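Local coordinates for protein histone-lysine N-methyltransferase, H3 lysine-9 specific SUVH4 (Arabidopsis thaliana, PDB 4QEO) that methylates histone H3 on its ninth-position lysine using S-adenosyl-L-methionine, and binds methylated DNA, coupling DNA methylation to gene silencing, at residues H67-S71 and R72-C76; C173-S176 and Y177-R180. One frame throughout, in Å; residues are numbered along the deposited sequence.

Interaction 1 of 2, residues H67-S71 and R72-C76; sequences HRFFS and RAEMC. With nucleotides of chain B.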
loop_
_atom_site.group_PDB
_atom_site.type_symbol
_atom_site.label_atom_id
_atom_site.label_comp_id
_atom_site.label_asym_id
_atom_site.label_seq_id
_atom_site.Cartn_x
_atom_site.Cartn_y
_atom_site.Cartn_z
ATOM N N HIS A 67 -1.866 -1.954 -12.604
ATOM C CA HIS A 67 -1.788 -2.371 -11.199
ATOM C C HIS A 67 -0.360 -2.688 -10.750
ATOM O O HIS A 67 0.340 -3.443 -11.411
ATOM C CB HIS A 67 -2.654 -3.601 -10.960
ATOM C CG HIS A 67 -2.826 -3.918 -9.512
ATOM N ND1 HIS A 67 -3.889 -3.443 -8.775
ATOM C CD2 HIS A 67 -2.041 -4.606 -8.646
ATOM C CE1 HIS A 67 -3.762 -3.841 -7.518
ATOM N NE2 HIS A 67 -2.649 -4.543 -7.411
ATOM N N ARG A 68 0.078 -2.100 -9.637
ATOM C CA ARG A 68 1.403 -2.377 -9.114
ATOM C C ARG A 68 1.390 -3.424 -8.005
ATOM O O ARG A 68 0.722 -3.257 -6.992
ATOM C CB ARG A 68 2.040 -1.108 -8.569
ATOM C CG ARG A 68 2.432 -0.099 -9.615
ATOM C CD ARG A 68 3.566 0.745 -9.084
ATOM N NE ARG A 68 4.198 1.560 -10.113
ATOM C CZ ARG A 68 3.933 2.845 -10.316
ATOM N NH1 ARG A 68 3.034 3.462 -9.565
ATOM N NH2 ARG A 68 4.567 3.512 -11.271
ATOM N N PHE A 69 2.147 -4.497 -8.205
ATOM C CA PHE A 69 2.324 -5.524 -7.192
ATOM C C PHE A 69 3.684 -5.307 -6.554
ATOM O O PHE A 69 4.625 -4.906 -7.234
ATOM C CB PHE A 69 2.265 -6.927 -7.812
ATOM C CG PHE A 69 0.905 -7.322 -8.317
ATOM C CD1 PHE A 69 -0.099 -7.709 -7.435
ATOM C CD2 PHE A 69 0.640 -7.336 -9.675
ATOM C CE1 PHE A 69 -1.352 -8.089 -7.912
ATOM C CE2 PHE A 69 -0.601 -7.721 -10.170
ATOM C CZ PHE A 69 -1.601 -8.101 -9.295
ATOM N N PHE A 70 3.796 -5.566 -5.253
ATOM C CA PHE A 70 5.043 -5.271 -4.536
ATOM C C PHE A 70 5.915 -6.508 -4.323
ATOM O O PHE A 70 7.013 -6.419 -3.772
ATOM C CB PHE A 70 4.742 -4.506 -3.227
ATOM C CG PHE A 70 4.198 -3.121 -3.476
ATOM C CD1 PHE A 70 2.889 -2.946 -3.896
ATOM C CD2 PHE A 70 5.002 -2.013 -3.350
ATOM C CE1 PHE A 70 2.391 -1.690 -4.163
ATOM C CE2 PHE A 70 4.499 -0.751 -3.608
ATOM C CZ PHE A 70 3.196 -0.592 -4.017
ATOM N N SER A 71 5.440 -7.653 -4.816
ATOM C CA SER A 71 6.181 -8.909 -4.724
ATOM C C SER A 71 5.547 -9.967 -5.638
ATOM O O SER A 71 4.382 -9.824 -6.016
ATOM C CB SER A 71 6.187 -9.413 -3.278
ATOM O OG SER A 71 4.902 -9.897 -2.912
ATOM N N ARG A 72 6.302 -11.006 -6.014
ATOM C CA ARG A 72 5.725 -12.138 -6.755
ATOM C C ARG A 72 4.650 -12.798 -5.879
ATOM O O ARG A 72 3.561 -13.192 -6.347
ATOM C CB ARG A 72 6.820 -13.159 -7.169
ATOM C CG ARG A 72 7.781 -12.688 -8.299
ATOM C CD ARG A 72 7.047 -12.608 -9.695
ATOM N NE ARG A 72 6.401 -13.891 -9.945
ATOM C CZ ARG A 72 6.902 -14.841 -10.731
ATOM N NH1 ARG A 72 8.020 -14.633 -11.423
ATOM N NH2 ARG A 72 6.265 -15.997 -10.835
ATOM N N ALA A 73 4.942 -12.852 -4.578
ATOM C CA ALA A 73 4.031 -13.449 -3.601
ATOM C C ALA A 73 2.649 -12.796 -3.596
ATOM O O ALA A 73 1.651 -13.488 -3.484
ATOM C CB ALA A 73 4.653 -13.415 -2.183
ATOM N N GLU A 74 2.591 -11.466 -3.699
ATOM C CA GLU A 74 1.303 -10.757 -3.721
ATOM C C GLU A 74 0.427 -11.251 -4.874
ATOM O O GLU A 74 -0.799 -11.462 -4.726
ATOM C CB GLU A 74 1.520 -9.253 -3.900
ATOM C CG GLU A 74 1.536 -8.443 -2.654
ATOM C CD GLU A 74 1.209 -6.980 -2.921
ATOM O OE1 GLU A 74 0.850 -6.268 -1.962
ATOM O OE2 GLU A 74 1.287 -6.548 -4.093
ATOM N N MET A 75 1.072 -11.427 -6.030
ATOM C CA MET A 75 0.408 -11.971 -7.216
ATOM C C MET A 75 -0.133 -13.361 -6.959
ATOM O O MET A 75 -1.253 -13.688 -7.384
ATOM C CB MET A 75 1.351 -11.971 -8.438
ATOM C CG MET A 75 1.710 -10.562 -8.859
ATOM S SD MET A 75 2.585 -10.469 -10.430
ATOM C CE MET A 75 4.214 -10.619 -9.823
ATOM N N CYS A 76 0.646 -14.185 -6.259
ATOM C CA CYS A 76 0.089 -15.477 -5.838
ATOM C C CYS A 76 -1.123 -15.320 -4.913
ATOM O O CYS A 76 -2.118 -16.042 -5.047
ATOM C CB CYS A 76 1.139 -16.330 -5.125
ATOM S SG CYS A 76 2.607 -16.697 -6.119
ATOM P P DA B 8 11.512 -13.260 -11.332
ATOM O OP1 DA B 8 10.325 -12.712 -11.907
ATOM O OP2 DA B 8 12.492 -12.382 -10.801
ATOM O "O5'" DA B 8 10.937 -14.151 -10.164
ATOM C "C5'" DA B 8 11.795 -14.646 -9.154
ATOM C "C4'" DA B 8 11.198 -14.389 -7.797
ATOM O "O4'" DA B 8 11.742 -15.336 -6.872
ATOM C "C3'" DA B 8 11.558 -13.032 -7.220
ATOM O "O3'" DA B 8 10.551 -12.629 -6.295
ATOM C "C2'" DA B 8 12.921 -13.296 -6.614
ATOM C "C1'" DA B 8 12.883 -14.780 -6.251
ATOM N N9 DA B 8 14.033 -15.580 -6.654
ATOM C C8 DA B 8 14.822 -15.464 -7.765
ATOM N N7 DA B 8 15.747 -16.384 -7.855
ATOM C C5 DA B 8 15.542 -17.171 -6.734
ATOM C C6 DA B 8 16.195 -18.316 -6.249
ATOM N N6 DA B 8 17.221 -18.899 -6.862
ATOM N N1 DA B 8 15.738 -18.858 -5.105
ATOM C C2 DA B 8 14.710 -18.274 -4.487
ATOM N N3 DA B 8 14.010 -17.206 -4.846
ATOM C C4 DA B 8 14.484 -16.692 -5.990
ATOM P P DT B 9 10.444 -11.236 -5.627
ATOM O OP1 DT B 9 9.127 -11.065 -5.136
ATOM O OP2 DT B 9 11.010 -10.272 -6.514
ATOM O "O5'" DT B 9 11.419 -11.402 -4.391
ATOM C "C5'" DT B 9 11.048 -12.204 -3.270
ATOM C "C4'" DT B 9 12.227 -12.454 -2.358
ATOM O "O4'" DT B 9 13.137 -13.366 -2.964
ATOM C "C3'" DT B 9 13.072 -11.232 -1.991
ATOM O "O3'" DT B 9 12.667 -10.743 -0.725
ATOM C "C2'" DT B 9 14.491 -11.766 -1.928
ATOM C "C1'" DT B 9 14.370 -13.230 -2.308
ATOM N N1 DT B 9 15.396 -13.731 -3.212
ATOM C C2 DT B 9 16.079 -14.872 -2.867
ATOM O O2 DT B 9 15.912 -15.453 -1.814
ATOM N N3 DT B 9 16.980 -15.300 -3.802
ATOM C C4 DT B 9 17.246 -14.726 -5.024
ATOM O O4 DT B 9 18.067 -15.236 -5.766
ATOM C C5 DT B 9 16.476 -13.549 -5.331
ATOM C C7 DT B 9 16.713 -12.846 -6.629
ATOM C C6 DT B 9 15.590 -13.125 -4.429
HETATM O O HOH W 1 -0.849 -4.833 -5.201
#

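Interaction 2 of 2, residues C173-S176 and Y177-R180; sequences CKSS and YTKR. With nucleotides of chain B.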
loop_
_atom_site.group_PDB
_atom_site.type_symbol
_atom_site.label_atom_id
_atom_site.label_comp_id
_atom_site.label_asym_id
_atom_site.label_seq_id
_atom_site.Cartn_x
_atom_site.Cartn_y
_atom_site.Cartn_z
ATOM N N CYS A 173 13.559 -0.624 -8.236
ATOM C CA CYS A 173 13.217 0.617 -7.554
ATOM C C CYS A 173 14.405 1.138 -6.752
ATOM O O CYS A 173 15.042 0.388 -6.019
ATOM C CB CYS A 173 12.042 0.396 -6.598
ATOM S SG CYS A 173 10.480 0.064 -7.390
ATOM N N LYS A 174 14.707 2.421 -6.902
ATOM C CA LYS A 174 15.622 3.082 -5.984
ATOM C C LYS A 174 14.780 3.730 -4.900
ATOM O O LYS A 174 14.459 4.912 -4.960
ATOM C CB LYS A 174 16.512 4.102 -6.698
ATOM C CG LYS A 174 15.890 4.754 -7.920
ATOM C CD LYS A 174 16.960 5.442 -8.754
ATOM C CE LYS A 174 16.576 5.532 -10.227
ATOM N NZ LYS A 174 15.627 6.647 -10.509
ATOM N N SER A 175 14.401 2.915 -3.926
ATOM C CA SER A 175 13.504 3.328 -2.863
ATOM C C SER A 175 14.103 2.860 -1.551
ATOM O O SER A 175 14.863 1.890 -1.528
ATOM C CB SER A 175 12.130 2.685 -3.062
ATOM O OG SER A 175 11.117 3.392 -2.370
ATOM N N SER A 176 13.768 3.549 -0.465
ATOM C CA SER A 176 14.259 3.177 0.858
ATOM C C SER A 176 13.878 1.739 1.222
ATOM O O SER A 176 14.673 1.013 1.819
ATOM C CB SER A 176 13.728 4.143 1.931
ATOM O OG SER A 176 14.352 5.419 1.856
ATOM N N TYR A 177 12.645 1.363 0.886
ATOM C CA TYR A 177 12.050 0.139 1.380
ATOM C C TYR A 177 11.643 -0.897 0.364
ATOM O O TYR A 177 11.460 -2.033 0.703
ATOM C CB TYR A 177 10.840 0.506 2.210
ATOM C CG TYR A 177 11.159 1.454 3.319
ATOM C CD1 TYR A 177 12.215 1.222 4.164
ATOM C CD2 TYR A 177 10.414 2.573 3.522
ATOM C CE1 TYR A 177 12.509 2.079 5.190
ATOM C CE2 TYR A 177 10.711 3.441 4.535
ATOM C CZ TYR A 177 11.763 3.187 5.367
ATOM O OH TYR A 177 12.057 4.049 6.367
ATOM N N THR A 178 11.449 -0.482 -0.873
ATOM C CA THR A 178 10.955 -1.390 -1.903
ATOM C C THR A 178 11.986 -1.598 -2.974
ATOM O O THR A 178 12.287 -0.723 -3.718
ATOM C CB THR A 178 9.743 -0.785 -2.573
ATOM O OG1 THR A 178 8.930 -0.143 -1.596
ATOM C CG2 THR A 178 8.952 -1.843 -3.312
ATOM N N LYS A 179 12.567 -2.760 -3.016
ATOM C CA LYS A 179 13.536 -3.051 -4.018
ATOM C C LYS A 179 13.008 -3.237 -5.440
ATOM O O LYS A 179 13.613 -2.840 -6.398
ATOM C CB LYS A 179 14.345 -4.236 -3.562
ATOM C CG LYS A 179 15.206 -3.927 -2.341
ATOM C CD LYS A 179 16.558 -3.405 -2.767
ATOM C CE LYS A 179 17.567 -3.461 -1.645
ATOM N NZ LYS A 179 18.002 -4.859 -1.444
ATOM N N ARG A 180 11.885 -3.922 -5.527
ATOM C CA ARG A 180 11.271 -4.285 -6.790
ATOM C C ARG A 180 9.750 -4.169 -6.809
ATOM O O ARG A 180 9.104 -4.339 -5.818
ATOM C CB ARG A 180 11.695 -5.674 -7.196
ATOM C CG ARG A 180 11.722 -5.819 -8.696
ATOM C CD ARG A 180 12.931 -6.562 -9.224
ATOM N NE ARG A 180 12.444 -7.824 -9.660
ATOM C CZ ARG A 180 13.176 -8.804 -10.134
ATOM N NH1 ARG A 180 14.479 -8.657 -10.253
ATOM N NH2 ARG A 180 12.586 -9.909 -10.473
ATOM P P DA B 8 11.512 -13.260 -11.332
ATOM O OP1 DA B 8 10.325 -12.712 -11.907
ATOM O OP2 DA B 8 12.492 -12.382 -10.801
ATOM O "O5'" DA B 8 10.937 -14.151 -10.164
ATOM C "C5'" DA B 8 11.795 -14.646 -9.154
ATOM C "C4'" DA B 8 11.198 -14.389 -7.797
ATOM O "O4'" DA B 8 11.742 -15.336 -6.872
ATOM C "C3'" DA B 8 11.558 -13.032 -7.220
ATOM O "O3'" DA B 8 10.551 -12.629 -6.295
ATOM C "C2'" DA B 8 12.921 -13.296 -6.614
ATOM C "C1'" DA B 8 12.883 -14.780 -6.251
ATOM N N9 DA B 8 14.033 -15.580 -6.654
ATOM C C8 DA B 8 14.822 -15.464 -7.765
ATOM N N7 DA B 8 15.747 -16.384 -7.855
ATOM C C5 DA B 8 15.542 -17.171 -6.734
ATOM C C6 DA B 8 16.195 -18.316 -6.249
ATOM N N6 DA B 8 17.221 -18.899 -6.862
ATOM N N1 DA B 8 15.738 -18.858 -5.105
ATOM C C2 DA B 8 14.710 -18.274 -4.487
ATOM N N3 DA B 8 14.010 -17.206 -4.846
ATOM C C4 DA B 8 14.484 -16.692 -5.990
#

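Interaction 1 of 2, residues H67-S71 and R72-C76
Glu74 OE2 is gripped twice: Phe70 N donates to Glu74 OE2 at 2.9 Å in a nearly straight bond (167°), and a water donates to Glu74 OE2 at 3.0 Å. The amide comes in from above the carboxylate plane, while the same water also donates to Arg68 O and hydrogen-bonds His67 NE2, tying the carboxylate to the strand just before the helix. The glutamate chain, extended beyond CG, carries OE2 to the edges of the Phe69 and Phe70 rings, whose planes stand almost perpendicular to the carboxylate. Ser71 is the N-cap: with its hydroxyl swung between backbone N and carbonyl carbon (chi1 72°), Ser71 OG accepts from Glu74 N at 2.9 Å. Phe69 is sandwiched. Met75 CG sits 3.5 Å from the Phe69 ring centroid in a CH-pi contact, Met75 SD makes an oblique Met-aromatic contact, and His67 CD2 lies over the opposite face. In this strand-to-helix junction of the SRA domain, which reads methylated DNA, the first helical turn meets two successive phosphates: Arg72 N donates to OP1 of DT9 of chain B, 3.0 Å away, and Arg72 NH1 to OP1 of DA8 of chain B. Carbonyls of His83 and Asn86 hold Arg72 NH2. Strand 68-69 pairs antiparallel with strand 180-197, whose Tyr182 touches Met75, while helices 10-30 and 36-46 pack against Ala73.

Interaction 2 of 2, residues C173-S176 and Y177-R180
With CG anti to its own carbonyl carbon (chi1 -56°) and chi2 at -49°, Tyr177 turns one ring face onto the preceding residue, and Ser176 CB lies 3.8 Å from the Tyr177 ring centroid, almost exactly on the ring normal. This CH-pi contact sits where the chain reverses: 173-176 and 177-180 run nearly opposite ways, their end-to-end directions 168° apart. The return is closed by a backbone bond, Cys173 N to Lys179 O at 2.9 Å. Between these two points Cys173 CB comes to 3.1 Å of Thr178 O, and Ser175 CB approaches the same oxygen. Thr178 N and Thr178 O are both buried here without a hydrogen-bonding partner in the model. The whole turn is the connection of a beta hairpin in the SRA domain, joining antiparallel strands 165-172 and 180-197. Beyond the ring, Tyr177 OH bonds to Asp321 OD2 in the pre-SET region; an alanine here would remove ring and hydroxyl alike, and would probably leave Asp321 without this mate and Ser176 CB without its aromatic cover. On the DNA side, the Arg180 chain bends at chi2 and chi3, and its NH2 bonds to Tyr182 OH; the approach of Arg180 NH2 to OP2 of DA8 of chain B is too short to trust in detail, though it places the guanidinium beside the DNA backbone.

Interaction 1 comes first along the chain and interaction 2 about a hundred residues later, yet their centres are only 14 Å apart within the same SRA domain. Strand 68-69 of interaction 1 lies beside strand 180-197, which begins at the end of the turn in interaction 2, so one mixed sheet carries both. They touch directly where Phe70 CD2 packs on Thr178 CG2 at 4.0 Å, and Tyr374, in the SET region, contacts side chains of each. Both bring an arginine to the phosphate of DA8 of chain B, less certainly in interaction 2. This is consistent with a junction where the SRA domain meets both the DNA backbone and the methyltransferase part.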